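Local coordinates for ribosome maturation protein SDO1 homolog (Methanothermobacter thermautotrophicus, PDB 2WBM), which probably binds RNA and takes part in ribosome maturation, as a flexible archaeal member of the SBDS family, at residues I29-S34 with R103-L108; F39-D44 with P98-R103; D46-F51 with E61-V66; R114-D119 with D158-V163. All blocks are in the same frame, centred on the assembly; numbering follows the deposited sequence. Where two conformers were deposited one is given.

Contact 1: residues I29-S34 with R103-L108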
loop_
_atom_site.group_PDB
_atom_site.type_symbol
_atom_site.label_atom_id
_atom_site.label_comp_id
_atom_site.label_asym_id
_atom_site.label_seq_id
_atom_site.Cartn_x
_atom_site.Cartn_y
_atom_site.Cartn_z
ATOM N N ILE A 29 -14.672 -13.554 2.519
ATOM C CA ILE A 29 -14.687 -14.808 3.229
ATOM C C ILE A 29 -13.311 -15.454 3.187
ATOM O O ILE A 29 -12.690 -15.514 2.120
ATOM C CB ILE A 29 -15.740 -15.728 2.584
ATOM C CG1 ILE A 29 -17.143 -15.193 2.917
ATOM C CG2 ILE A 29 -15.552 -17.189 3.052
ATOM C CD1 ILE A 29 -18.247 -15.802 2.063
ATOM N N ALA A 30 -12.818 -15.891 4.342
ATOM C CA ALA A 30 -11.664 -16.789 4.378
ATOM C C ALA A 30 -12.209 -18.186 4.639
ATOM O O ALA A 30 -13.010 -18.389 5.562
ATOM C CB ALA A 30 -10.659 -16.366 5.471
ATOM N N ARG A 31 -11.800 -19.132 3.813
ATOM C CA ARG A 31 -12.365 -20.478 3.799
ATOM C C ARG A 31 -11.260 -21.513 3.977
ATOM O O ARG A 31 -10.194 -21.400 3.371
ATOM C CB ARG A 31 -13.028 -20.715 2.432
ATOM C CG ARG A 31 -13.520 -22.133 2.216
ATOM C CD ARG A 31 -14.058 -22.289 0.831
ATOM N NE ARG A 31 -15.326 -21.578 0.648
ATOM C CZ ARG A 31 -15.893 -21.332 -0.535
ATOM N NH1 ARG A 31 -15.329 -21.740 -1.681
ATOM N NH2 ARG A 31 -17.061 -20.698 -0.580
ATOM N N LEU A 32 -11.522 -22.529 4.795
ATOM C CA LEU A 32 -10.643 -23.669 4.887
ATOM C C LEU A 32 -11.488 -24.936 4.785
ATOM O O LEU A 32 -12.497 -25.055 5.493
ATOM C CB LEU A 32 -9.889 -23.635 6.217
ATOM C CG LEU A 32 -8.918 -24.806 6.447
ATOM C CD1 LEU A 32 -7.842 -24.858 5.383
ATOM C CD2 LEU A 32 -8.270 -24.658 7.833
ATOM N N GLU A 33 -11.079 -25.861 3.919
ATOM C CA GLU A 33 -11.770 -27.153 3.762
ATOM C C GLU A 33 -10.978 -28.279 4.392
ATOM O O GLU A 33 -9.778 -28.410 4.142
ATOM C CB GLU A 33 -11.991 -27.494 2.286
ATOM C CG GLU A 33 -12.880 -26.525 1.568
ATOM C CD GLU A 33 -13.374 -27.047 0.232
ATOM O OE1 GLU A 33 -13.084 -28.216 -0.121
ATOM O OE2 GLU A 33 -14.056 -26.277 -0.469
ATOM N N SER A 34 -11.653 -29.110 5.182
ATOM C CA SER A 34 -11.044 -30.334 5.700
ATOM C C SER A 34 -11.964 -31.498 5.375
ATOM O O SER A 34 -13.136 -31.522 5.794
ATOM C CB SER A 34 -10.824 -30.231 7.223
ATOM O OG SER A 34 -10.404 -31.482 7.756
ATOM N N ARG A 103 -3.958 -20.893 6.445
ATOM C CA ARG A 103 -3.931 -22.131 5.657
ATOM C C ARG A 103 -4.986 -22.172 4.554
ATOM O O ARG A 103 -4.915 -23.028 3.663
ATOM C CB ARG A 103 -4.137 -23.356 6.563
ATOM C CG ARG A 103 -3.035 -23.605 7.609
ATOM C CD ARG A 103 -1.746 -24.027 6.976
ATOM N NE ARG A 103 -0.788 -24.516 7.963
ATOM C CZ ARG A 103 -0.322 -25.763 8.016
ATOM N NH1 ARG A 103 -0.712 -26.670 7.127
ATOM N NH2 ARG A 103 0.554 -26.099 8.954
ATOM N N GLY A 104 -5.944 -21.257 4.623
ATOM C CA GLY A 104 -7.119 -21.283 3.747
ATOM C C GLY A 104 -7.033 -20.361 2.550
ATOM O O GLY A 104 -5.942 -19.893 2.178
ATOM N N THR A 105 -8.189 -20.141 1.925
ATOM C CA THR A 105 -8.290 -19.333 0.704
ATOM C C THR A 105 -9.156 -18.116 0.996
ATOM O O THR A 105 -9.782 -18.041 2.049
ATOM C CB THR A 105 -8.946 -20.132 -0.437
ATOM O OG1 THR A 105 -10.232 -20.622 -0.006
ATOM C CG2 THR A 105 -8.052 -21.299 -0.864
ATOM N N ILE A 106 -9.178 -17.174 0.055
ATOM C CA ILE A 106 -10.026 -15.990 0.156
ATOM C C ILE A 106 -11.063 -16.061 -0.960
ATOM O O ILE A 106 -10.726 -16.317 -2.118
ATOM C CB ILE A 106 -9.199 -14.688 -0.001
ATOM C CG1 ILE A 106 -8.178 -14.547 1.141
ATOM C CG2 ILE A 106 -10.122 -13.465 -0.093
ATOM C CD1 ILE A 106 -8.773 -14.345 2.526
ATOM N N GLN A 107 -12.325 -15.861 -0.594
ATOM C CA GLN A 107 -13.418 -15.923 -1.555
ATOM C C GLN A 107 -14.014 -14.533 -1.712
ATOM O O GLN A 107 -14.391 -13.893 -0.701
ATOM C CB GLN A 107 -14.480 -16.922 -1.060
ATOM C CG GLN A 107 -13.906 -18.307 -0.702
ATOM C CD GLN A 107 -13.243 -19.011 -1.887
ATOM O OE1 GLN A 107 -12.183 -19.631 -1.742
ATOM N NE2 GLN A 107 -13.855 -18.907 -3.065
ATOM N N LEU A 108 -14.075 -14.086 -2.962
ATOM C CA LEU A 108 -14.573 -12.771 -3.340
ATOM C C LEU A 108 -15.803 -12.903 -4.202
ATOM O O LEU A 108 -15.914 -13.847 -4.987
ATOM C CB LEU A 108 -13.517 -12.012 -4.155
ATOM C CG LEU A 108 -12.126 -11.890 -3.527
ATOM C CD1 LEU A 108 -11.205 -11.136 -4.447
ATOM C CD2 LEU A 108 -12.183 -11.234 -2.138
HETATM O O HOH W 1 -17.032 -18.313 -2.954
#
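Ile-29 forms an antiparallel hydrogen-bonded pair with Gln-107: Gln-107 N gives a nearly straight bond of 2.8 Å to Ile-29 O, and Ile-29 N returns one to Gln-107 O. Ala-30 faces Ile-106 as the non-hydrogen-bonded pair; its CB meets Ile-106 CD1 at 4.0 Å, on the face of the sheet that helix 93-103 covers. Arg-31 closes a second two-bond pair with Thr-105, Thr-105 N reaching Arg-31 O at 2.8 Å. Its side chain leaves with CG anti to the backbone N (chi1 173°) and bends at chi3, which lays the guanidinium flat over Gln-107. The guanidinium and amide planes are only 8° apart, with Gln-107 CG 3.6 Å above the centre of the guanidinium plane. Gln-107 is held in turn by Thr-105, whose OG1 donates to Gln-107 OE1 over 2.8 Å, while a water accepts from Gln-107 NE2 and more weakly from Arg-31 NH2. The charge of Arg-31 is met through NE by Glu-40 of the next strand. Further along, Leu-32 CD1 rests 4.0 Å from Gly-104 CA, where helix 93-103 ends. This ladder is characteristic of an antiparallel sheet, here joining the central and an outer strand of the three in the SBDS N-terminal domain.

Contact 2: residues F39-D44 with P98-R103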
loop_
_atom_site.group_PDB
_atom_site.type_symbol
_atom_site.label_atom_id
_atom_site.label_comp_id
_atom_site.label_asym_id
_atom_site.label_seq_id
_atom_site.Cartn_x
_atom_site.Cartn_y
_atom_site.Cartn_z
ATOM N N PHE A 39 -15.160 -24.458 6.476
ATOM C CA PHE A 39 -15.196 -23.580 7.633
ATOM C C PHE A 39 -14.813 -22.211 7.105
ATOM O O PHE A 39 -13.799 -22.059 6.388
ATOM C CB PHE A 39 -14.190 -24.035 8.695
ATOM C CG PHE A 39 -14.486 -25.388 9.291
ATOM C CD1 PHE A 39 -15.213 -25.498 10.480
ATOM C CD2 PHE A 39 -14.019 -26.555 8.674
ATOM C CE1 PHE A 39 -15.471 -26.740 11.051
ATOM C CE2 PHE A 39 -14.283 -27.812 9.210
ATOM C CZ PHE A 39 -15.005 -27.919 10.422
ATOM N N GLU A 40 -15.632 -21.215 7.419
ATOM C CA GLU A 40 -15.503 -19.892 6.822
ATOM C C GLU A 40 -15.651 -18.827 7.883
ATOM O O GLU A 40 -16.441 -18.984 8.828
ATOM C CB GLU A 40 -16.572 -19.660 5.763
ATOM C CG GLU A 40 -16.417 -20.628 4.557
ATOM C CD GLU A 40 -17.446 -20.460 3.474
ATOM O OE1 GLU A 40 -18.368 -19.610 3.595
ATOM O OE2 GLU A 40 -17.329 -21.207 2.474
ATOM N N VAL A 41 -14.915 -17.738 7.696
ATOM C CA VAL A 41 -15.071 -16.551 8.541
ATOM C C VAL A 41 -15.197 -15.303 7.682
ATOM O O VAL A 41 -14.733 -15.285 6.543
ATOM C CB VAL A 41 -13.885 -16.394 9.553
ATOM C CG1 VAL A 41 -14.000 -17.450 10.659
ATOM C CG2 VAL A 41 -12.494 -16.462 8.836
ATOM N N LEU A 42 -15.859 -14.281 8.220
ATOM C CA LEU A 42 -16.059 -13.018 7.520
ATOM C C LEU A 42 -15.009 -12.058 8.035
ATOM O O LEU A 42 -14.919 -11.833 9.251
ATOM C CB LEU A 42 -17.455 -12.463 7.803
ATOM C CG LEU A 42 -18.565 -13.241 7.088
ATOM C CD1 LEU A 42 -19.949 -12.866 7.643
ATOM C CD2 LEU A 42 -18.475 -12.926 5.596
ATOM N N VAL A 43 -14.209 -11.521 7.120
ATOM C CA VAL A 43 -13.021 -10.751 7.498
ATOM C C VAL A 43 -12.821 -9.465 6.695
ATOM O O VAL A 43 -13.253 -9.340 5.546
ATOM C CB VAL A 43 -11.697 -11.614 7.409
ATOM C CG1 VAL A 43 -11.729 -12.803 8.379
ATOM C CG2 VAL A 43 -11.426 -12.086 5.968
ATOM N N ASP A 44 -12.158 -8.499 7.325
ATOM C CA ASP A 44 -11.696 -7.297 6.658
ATOM C C ASP A 44 -10.602 -7.728 5.668
ATOM O O ASP A 44 -9.626 -8.350 6.082
ATOM C CB ASP A 44 -11.108 -6.340 7.704
ATOM C CG ASP A 44 -10.658 -5.023 7.118
ATOM O OD1 ASP A 44 -9.777 -5.023 6.232
ATOM O OD2 ASP A 44 -11.150 -3.967 7.581
ATOM N N PRO A 98 -7.151 -17.862 13.026
ATOM C CA PRO A 98 -5.772 -17.746 12.501
ATOM C C PRO A 98 -5.392 -18.912 11.602
ATOM O O PRO A 98 -4.642 -18.715 10.639
ATOM C CB PRO A 98 -4.905 -17.765 13.760
ATOM C CG PRO A 98 -5.795 -17.243 14.840
ATOM C CD PRO A 98 -7.171 -17.747 14.500
ATOM N N VAL A 99 -5.908 -20.108 11.897
ATOM C CA VAL A 99 -5.646 -21.285 11.044
ATOM C C VAL A 99 -6.338 -21.121 9.680
ATOM O O VAL A 99 -5.729 -21.367 8.625
ATOM C CB VAL A 99 -6.069 -22.613 11.720
ATOM C CG1 VAL A 99 -5.673 -23.804 10.843
ATOM C CG2 VAL A 99 -5.398 -22.731 13.103
ATOM N N ILE A 100 -7.586 -20.671 9.699
ATOM C CA ILE A 100 -8.308 -20.446 8.443
ATOM C C ILE A 100 -7.580 -19.379 7.615
ATOM O O ILE A 100 -7.356 -19.557 6.410
ATOM C CB ILE A 100 -9.779 -20.075 8.657
ATOM C CG1 ILE A 100 -10.525 -21.236 9.327
ATOM C CG2 ILE A 100 -10.433 -19.732 7.312
ATOM C CD1 ILE A 100 -11.997 -20.931 9.629
ATOM N N LEU A 101 -7.183 -18.286 8.261
ATOM C CA LEU A 101 -6.459 -17.216 7.552
ATOM C C LEU A 101 -5.117 -17.654 6.965
ATOM O O LEU A 101 -4.742 -17.275 5.835
ATOM C CB LEU A 101 -6.264 -16.002 8.469
ATOM C CG LEU A 101 -7.536 -15.193 8.762
ATOM C CD1 LEU A 101 -7.277 -14.207 9.882
ATOM C CD2 LEU A 101 -8.027 -14.465 7.496
ATOM N N ARG A 102 -4.373 -18.449 7.729
ATOM C CA ARG A 102 -3.038 -18.806 7.315
ATOM C C ARG A 102 -2.985 -19.987 6.358
ATOM O O ARG A 102 -2.081 -20.057 5.544
ATOM C CB ARG A 102 -2.142 -19.042 8.532
ATOM C CG ARG A 102 -1.803 -17.743 9.248
ATOM C CD ARG A 102 -1.284 -18.011 10.644
ATOM N NE ARG A 102 -0.832 -16.785 11.303
ATOM C CZ ARG A 102 -0.835 -16.602 12.621
ATOM N NH1 ARG A 102 -1.279 -17.559 13.422
ATOM N NH2 ARG A 102 -0.401 -15.463 13.135
ATOM N N ARG A 103 -3.958 -20.893 6.445
ATOM C CA ARG A 103 -3.931 -22.131 5.657
ATOM C C ARG A 103 -4.986 -22.172 4.554
ATOM O O ARG A 103 -4.915 -23.028 3.663
ATOM C CB ARG A 103 -4.137 -23.356 6.563
ATOM C CG ARG A 103 -3.035 -23.605 7.609
ATOM C CD ARG A 103 -1.746 -24.027 6.976
ATOM N NE ARG A 103 -0.788 -24.516 7.963
ATOM C CZ ARG A 103 -0.322 -25.763 8.016
ATOM N NH1 ARG A 103 -0.712 -26.670 7.127
ATOM N NH2 ARG A 103 0.554 -26.099 8.954
#
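Helix-on-sheet packing in the alpha/beta SBDS N-terminal domain brings strand 39-43 against the last turns of helix 93-103, the two short segments running almost perpendicular (92°) with their axes 9.0 Å apart. Alternate strand residues Phe-39, Val-41 and Val-43 point at the helix, and the side chains that meet are all apolar. Ile-100 carries most of the contact. With CG1 anti to the carbonyl carbon (chi1 -64°) and chi2 extended, its CD1 methyl reaches the strand and stands 3.9 Å from Phe-39 CB, resting also against the carbonyl O of Phe-39. The same methyl meets Val-41 CG1 at 4.1 Å, while the other branch of Ile-100, CG2, lies 4.2 Å from Val-41 CG2. Thus both methyls of the valine are engaged by one isoleucine. The next helix residue serves the other end of the strand: Leu-101 and Val-43 run alongside in opposite senses, Leu-101 CD2 being 4.2 Å from Val-43 CG1. The ring of Phe-39 turns away from Ile-100 and packs edge-to-face with Phe-88 of helix 81-88. Ala-48 and Phe-51 of helix 45-52 close around Leu-101, so that its side chain is packed between strand 37-43 and that helix.

Contact 3: residues D46-F51 with E61-V66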
loop_
_atom_site.group_PDB
_atom_site.type_symbol
_atom_site.label_atom_id
_atom_site.label_comp_id
_atom_site.label_asym_id
_atom_site.label_seq_id
_atom_site.Cartn_x
_atom_site.Cartn_y
_atom_site.Cartn_z
ATOM N N ASP A 46 -8.340 -6.081 3.885
ATOM C CA ASP A 46 -7.045 -5.406 4.037
ATOM C C ASP A 46 -6.320 -5.984 5.253
ATOM O O ASP A 46 -5.147 -6.342 5.181
ATOM C CB ASP A 46 -7.233 -3.904 4.213
ATOM C CG ASP A 46 -7.734 -3.226 2.953
ATOM O OD1 ASP A 46 -7.302 -3.603 1.841
ATOM O OD2 ASP A 46 -8.556 -2.297 3.080
ATOM N N LEU A 47 -7.039 -6.108 6.362
ATOM C CA LEU A 47 -6.429 -6.616 7.585
ATOM C C LEU A 47 -6.117 -8.108 7.484
ATOM O O LEU A 47 -5.087 -8.548 8.006
ATOM C CB LEU A 47 -7.284 -6.293 8.808
ATOM C CG LEU A 47 -7.386 -4.799 9.149
ATOM C CD1 LEU A 47 -8.325 -4.611 10.346
ATOM C CD2 LEU A 47 -6.016 -4.152 9.412
ATOM N N ALA A 48 -6.974 -8.861 6.788
ATOM C CA ALA A 48 -6.721 -10.281 6.521
ATOM C C ALA A 48 -5.430 -10.445 5.710
ATOM O O ALA A 48 -4.612 -11.321 6.008
ATOM C CB ALA A 48 -7.920 -10.942 5.796
ATOM N N ALA A 49 -5.236 -9.596 4.698
ATOM C CA ALA A 49 -4.015 -9.659 3.895
ATOM C C ALA A 49 -2.776 -9.368 4.745
ATOM O O ALA A 49 -1.741 -10.028 4.595
ATOM C CB ALA A 49 -4.093 -8.706 2.697
ATOM N N GLU A 50 -2.887 -8.378 5.633
ATOM C CA GLU A 50 -1.788 -8.006 6.532
ATOM C C GLU A 50 -1.469 -9.129 7.514
ATOM O O GLU A 50 -0.291 -9.404 7.783
ATOM C CB GLU A 50 -2.106 -6.722 7.319
ATOM C CG GLU A 50 -1.997 -5.420 6.534
ATOM C CD GLU A 50 -0.606 -5.160 5.960
ATOM O OE1 GLU A 50 0.414 -5.551 6.582
ATOM O OE2 GLU A 50 -0.534 -4.535 4.880
ATOM N N PHE A 51 -2.522 -9.751 8.047
ATOM C CA PHE A 51 -2.401 -10.857 9.004
ATOM C C PHE A 51 -1.615 -12.023 8.415
ATOM O O PHE A 51 -0.829 -12.660 9.122
ATOM C CB PHE A 51 -3.781 -11.337 9.451
ATOM C CG PHE A 51 -3.748 -12.317 10.600
ATOM C CD1 PHE A 51 -3.716 -11.861 11.915
ATOM C CD2 PHE A 51 -3.747 -13.691 10.362
ATOM C CE1 PHE A 51 -3.691 -12.764 12.986
ATOM C CE2 PHE A 51 -3.727 -14.602 11.425
ATOM C CZ PHE A 51 -3.702 -14.135 12.737
ATOM N N GLU A 61 -8.680 -10.346 16.371
ATOM C CA GLU A 61 -9.911 -9.659 16.767
ATOM C C GLU A 61 -10.227 -8.491 15.829
ATOM O O GLU A 61 -11.389 -8.215 15.551
ATOM C CB GLU A 61 -9.844 -9.179 18.218
ATOM C CG GLU A 61 -9.824 -10.330 19.220
ATOM C CD GLU A 61 -8.416 -10.781 19.613
ATOM O OE1 GLU A 61 -7.454 -10.566 18.840
ATOM O OE2 GLU A 61 -8.275 -11.358 20.714
ATOM N N ASP A 62 -9.197 -7.829 15.316
ATOM C CA ASP A 62 -9.429 -6.726 14.387
ATOM C C ASP A 62 -9.741 -7.207 12.958
ATOM O O ASP A 62 -10.350 -6.482 12.178
ATOM C CB ASP A 62 -8.273 -5.740 14.426
ATOM C CG ASP A 62 -8.174 -5.021 15.781
ATOM O OD1 ASP A 62 -9.219 -4.791 16.438
ATOM O OD2 ASP A 62 -7.054 -4.708 16.194
ATOM N N VAL A 63 -9.324 -8.423 12.632
ATOM C CA VAL A 63 -9.566 -8.997 11.304
ATOM C C VAL A 63 -11.042 -9.420 11.136
ATOM O O VAL A 63 -11.641 -9.197 10.081
ATOM C CB VAL A 63 -8.627 -10.197 11.031
ATOM C CG1 VAL A 63 -8.939 -10.829 9.679
ATOM C CG2 VAL A 63 -7.169 -9.765 11.066
ATOM N N LEU A 64 -11.618 -10.013 12.185
ATOM C CA LEU A 64 -12.969 -10.606 12.103
ATOM C C LEU A 64 -14.085 -9.578 12.091
ATOM O O LEU A 64 -14.125 -8.709 12.935
ATOM C CB LEU A 64 -13.204 -11.569 13.272
ATOM C CG LEU A 64 -12.461 -12.896 13.126
ATOM C CD1 LEU A 64 -12.319 -13.553 14.486
ATOM C CD2 LEU A 64 -13.181 -13.840 12.136
ATOM N N ALA A 65 -15.015 -9.718 11.145
ATOM C CA ALA A 65 -16.234 -8.898 11.131
ATOM C C ALA A 65 -17.189 -9.279 12.293
ATOM O O ALA A 65 -17.842 -8.413 12.890
ATOM C CB ALA A 65 -16.948 -9.071 9.799
ATOM N N VAL A 66 -17.265 -10.583 12.553
ATOM C CA VAL A 66 -17.984 -11.160 13.706
ATOM C C VAL A 66 -17.158 -12.348 14.180
ATOM O O VAL A 66 -16.494 -13.011 13.377
ATOM C CB VAL A 66 -19.439 -11.645 13.351
ATOM C CG1 VAL A 66 -20.357 -10.460 13.071
ATOM C CG2 VAL A 66 -19.425 -12.623 12.158
#
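Val-63 lays its two methyls over one side of helix 45-52, overlapping Leu-47, Ala-48 and Phe-51. Its torsion (chi1 177°) sets CG1 anti to the backbone N and CG2 anti to the carbonyl carbon, and each branch finds its own partners. CG1 sits against Ala-48, 3.9 Å from Ala-48 CA and 4.0 Å from Ala-48 CB, where the small side chain lets the valine come close to the helix backbone. CG2 enters between residues one turn apart: Leu-47 CB and Phe-51 CB each lie 4.1 Å from Val-63 CG2. The side chains of Phe-51 and Val-63 cross at about a right angle, and the methyl approaches the aromatic ring obliquely. Leu-47, beside the valine, extends to the backbone of the preceding residue. Its CD1 comes within 3.3 Å of Asp-62 O, a close van der Waals approach of a methyl to a backbone carbonyl. No hydrogen bond joins the two segments, but Asp-44, which caps helix 45-52 by accepting from Leu-47 N, also bonds through its backbone to Val-63, tying both pieces to the end of strand 37-43. Val-43 of the strand continues the apolar layer beside Val-63 and Ala-48. In this part of the alpha/beta N-terminal domain, a one-turn helix packs by its last residue on the helix that follows strand 37-43, with Val-63 as the main apolar plug between them.

Contact 4: residues R114-D119 with D158-V163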
loop_
_atom_site.group_PDB
_atom_site.type_symbol
_atom_site.label_atom_id
_atom_site.label_comp_id
_atom_site.label_asym_id
_atom_site.label_seq_id
_atom_site.Cartn_x
_atom_site.Cartn_y
_atom_site.Cartn_z
ATOM N N ARG A 114 -13.633 -7.120 -8.883
ATOM C CA ARG A 114 -13.502 -6.012 -9.840
ATOM C C ARG A 114 -13.059 -4.733 -9.134
ATOM O O ARG A 114 -12.118 -4.056 -9.581
ATOM C CB ARG A 114 -14.815 -5.750 -10.596
ATOM C CG ARG A 114 -14.731 -4.560 -11.558
ATOM C CD ARG A 114 -16.096 -4.065 -12.002
ATOM N NE ARG A 114 -16.753 -3.258 -10.980
ATOM C CZ ARG A 114 -16.268 -2.113 -10.505
ATOM N NH1 ARG A 114 -15.105 -1.648 -10.940
ATOM N NH2 ARG A 114 -16.940 -1.438 -9.583
ATOM N N GLN A 115 -13.732 -4.401 -8.042
ATOM C CA GLN A 115 -13.425 -3.197 -7.282
ATOM C C GLN A 115 -12.037 -3.229 -6.644
ATOM O O GLN A 115 -11.322 -2.222 -6.675
ATOM C CB GLN A 115 -14.496 -2.962 -6.226
ATOM C CG GLN A 115 -15.831 -2.540 -6.824
ATOM C CD GLN A 115 -16.675 -1.698 -5.880
ATOM O OE1 GLN A 115 -17.745 -2.121 -5.438
ATOM N NE2 GLN A 115 -16.192 -0.496 -5.567
ATOM N N MET A 116 -11.662 -4.380 -6.087
ATOM C CA MET A 116 -10.357 -4.552 -5.448
ATOM C C MET A 116 -9.198 -4.481 -6.443
ATOM O O MET A 116 -8.173 -3.842 -6.156
ATOM C CB MET A 116 -10.309 -5.846 -4.634
ATOM C CG MET A 116 -11.250 -5.808 -3.412
ATOM S SD MET A 116 -11.564 -7.448 -2.700
ATOM C CE MET A 116 -10.117 -7.684 -1.661
ATOM N N ILE A 117 -9.345 -5.133 -7.595
ATOM C CA ILE A 117 -8.314 -5.037 -8.633
ATOM C C ILE A 117 -8.132 -3.582 -9.064
ATOM O O ILE A 117 -7.000 -3.102 -9.134
ATOM C CB ILE A 117 -8.610 -5.928 -9.861
ATOM C CG1 ILE A 117 -8.435 -7.403 -9.469
ATOM C CG2 ILE A 117 -7.653 -5.569 -11.033
ATOM C CD1 ILE A 117 -8.919 -8.382 -10.562
ATOM N N GLU A 118 -9.235 -2.887 -9.331
ATOM C CA GLU A 118 -9.159 -1.511 -9.809
ATOM C C GLU A 118 -8.480 -0.616 -8.769
ATOM O O GLU A 118 -7.598 0.177 -9.113
ATOM C CB GLU A 118 -10.548 -0.979 -10.176
ATOM C CG GLU A 118 -10.548 0.421 -10.863
ATOM C CD GLU A 118 -9.409 0.616 -11.891
ATOM O OE1 GLU A 118 -9.264 -0.199 -12.840
ATOM O OE2 GLU A 118 -8.652 1.604 -11.747
ATOM N N ASP A 119 -8.884 -0.777 -7.506
ATOM C CA ASP A 119 -8.324 -0.012 -6.399
ATOM C C ASP A 119 -6.817 -0.257 -6.275
ATOM O O ASP A 119 -6.033 0.706 -6.178
ATOM C CB ASP A 119 -9.031 -0.361 -5.087
ATOM C CG ASP A 119 -8.458 0.402 -3.886
ATOM O OD1 ASP A 119 -8.670 1.637 -3.791
ATOM O OD2 ASP A 119 -7.787 -0.239 -3.043
ATOM N N ASP A 158 -3.494 -8.510 -8.696
ATOM C CA ASP A 158 -4.274 -9.381 -7.809
ATOM C C ASP A 158 -5.245 -8.546 -6.989
ATOM O O ASP A 158 -4.883 -7.470 -6.511
ATOM C CB ASP A 158 -3.343 -10.134 -6.863
ATOM C CG ASP A 158 -4.045 -11.263 -6.148
ATOM O OD1 ASP A 158 -4.216 -12.318 -6.788
ATOM O OD2 ASP A 158 -4.448 -11.092 -4.973
ATOM N N PRO A 159 -6.480 -9.050 -6.776
ATOM C CA PRO A 159 -7.428 -8.318 -5.934
ATOM C C PRO A 159 -7.035 -8.263 -4.442
ATOM O O PRO A 159 -7.413 -7.318 -3.744
ATOM C CB PRO A 159 -8.723 -9.135 -6.086
ATOM C CG PRO A 159 -8.234 -10.535 -6.441
ATOM C CD PRO A 159 -7.087 -10.260 -7.369
ATOM N N PHE A 160 -6.282 -9.256 -3.960
ATOM C CA PHE A 160 -6.133 -9.452 -2.513
ATOM C C PHE A 160 -4.750 -9.128 -1.948
ATOM O O PHE A 160 -4.643 -8.525 -0.872
ATOM C CB PHE A 160 -6.547 -10.881 -2.123
ATOM C CG PHE A 160 -6.457 -11.165 -0.640
ATOM C CD1 PHE A 160 -7.416 -10.660 0.242
ATOM C CD2 PHE A 160 -5.410 -11.933 -0.122
ATOM C CE1 PHE A 160 -7.335 -10.905 1.614
ATOM C CE2 PHE A 160 -5.321 -12.194 1.243
ATOM C CZ PHE A 160 -6.295 -11.681 2.122
ATOM N N LYS A 161 -3.700 -9.563 -2.643
ATOM C CA LYS A 161 -2.324 -9.328 -2.201
ATOM C C LYS A 161 -2.118 -7.850 -1.905
ATOM O O LYS A 161 -2.629 -6.997 -2.618
ATOM C CB LYS A 161 -1.336 -9.766 -3.279
ATOM C CG LYS A 161 -1.291 -11.267 -3.500
ATOM C CD LYS A 161 -0.226 -11.623 -4.511
ATOM C CE LYS A 161 -0.308 -13.087 -4.908
ATOM N NZ LYS A 161 0.634 -13.356 -6.028
ATOM N N THR A 162 -1.377 -7.546 -0.846
ATOM C CA THR A 162 -1.162 -6.141 -0.476
ATOM C C THR A 162 -0.494 -5.342 -1.600
ATOM O O THR A 162 0.284 -5.881 -2.404
ATOM C CB THR A 162 -0.336 -6.007 0.796
ATOM O OG1 THR A 162 0.974 -6.540 0.567
ATOM C CG2 THR A 162 -1.009 -6.754 1.972
ATOM N N VAL A 163 -0.818 -4.057 -1.663
ATOM C CA VAL A 163 -0.154 -3.152 -2.609
ATOM C C VAL A 163 1.375 -3.234 -2.471
ATOM O O VAL A 163 2.077 -3.325 -3.477
ATOM C CB VAL A 163 -0.664 -1.699 -2.453
ATOM C CG1 VAL A 163 0.194 -0.733 -3.254
ATOM C CG2 VAL A 163 -2.103 -1.610 -2.907
#
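The ring of Phe-160 meets Met-116 at its edge, with Met-116 CE near the ring plane and 4.4 Å from Phe-160 CD1; the flat carboxylate of Asp-158 is approached by two backbone N-H groups. Phe-160 N comes from above the carboxylate plane, 43° out of it, whereas Lys-161 N arrives on the anti side, closer to that plane. Both bonds end on OD2, and they make an Asx turn that extends into an Asx motif, fixing the loop that leads into helix 163-174. Pro-159, within this turn, is the residue pressed against helix 110-131. Ile-117 runs alongside the proline ring in the same sense, and Ile-117 CG1 is 3.8 Å from Pro-159 CD. On the preceding helix residue, Met-116 CB meets Pro-159 CB at 3.9 Å. The methionine chain is extended to chi2 (164°) and then bends at chi3 (82°), bringing its terminal methyl back over the proline carbonyl and on to the phenylalanine. Leu-108 packs on both Met-116 and Pro-159, and Phe-160 also touches Ala-49 of helix 45-52, so the loop stands between the N-terminal domain and the long helix. Pro-159 O additionally accepts a hydrogen bond from Lys-120 NZ. Two carbons of one methionine border that same oxygen, Met-116 CB and Met-116 CE each lying 3.4 Å from Pro-159 O.

Overall arrangement
Contacts 1, 2 and 3 lie together in the SBDS N-terminal domain, whereas contact 4 joins the long helix 110-131 to the loop before helix 163-174. Contacts 1 and 2, with centres about 6 Å apart, share Arg-103 and one three-stranded sheet. Contact 3 is centred about 9 Å from contact 2, to which probable backbone hydrogen bonds tie it. Along the chain, 46-51 with 61-66 falls within the span of contact 2, itself within that of contact 1; contact 4 follows. Its centre lies about 16 to 18 Å from theirs, yet Phe-160 touches both Ile-106 and Ala-49, giving the N-terminal domain a packed, largely apolar junction with its neighbour.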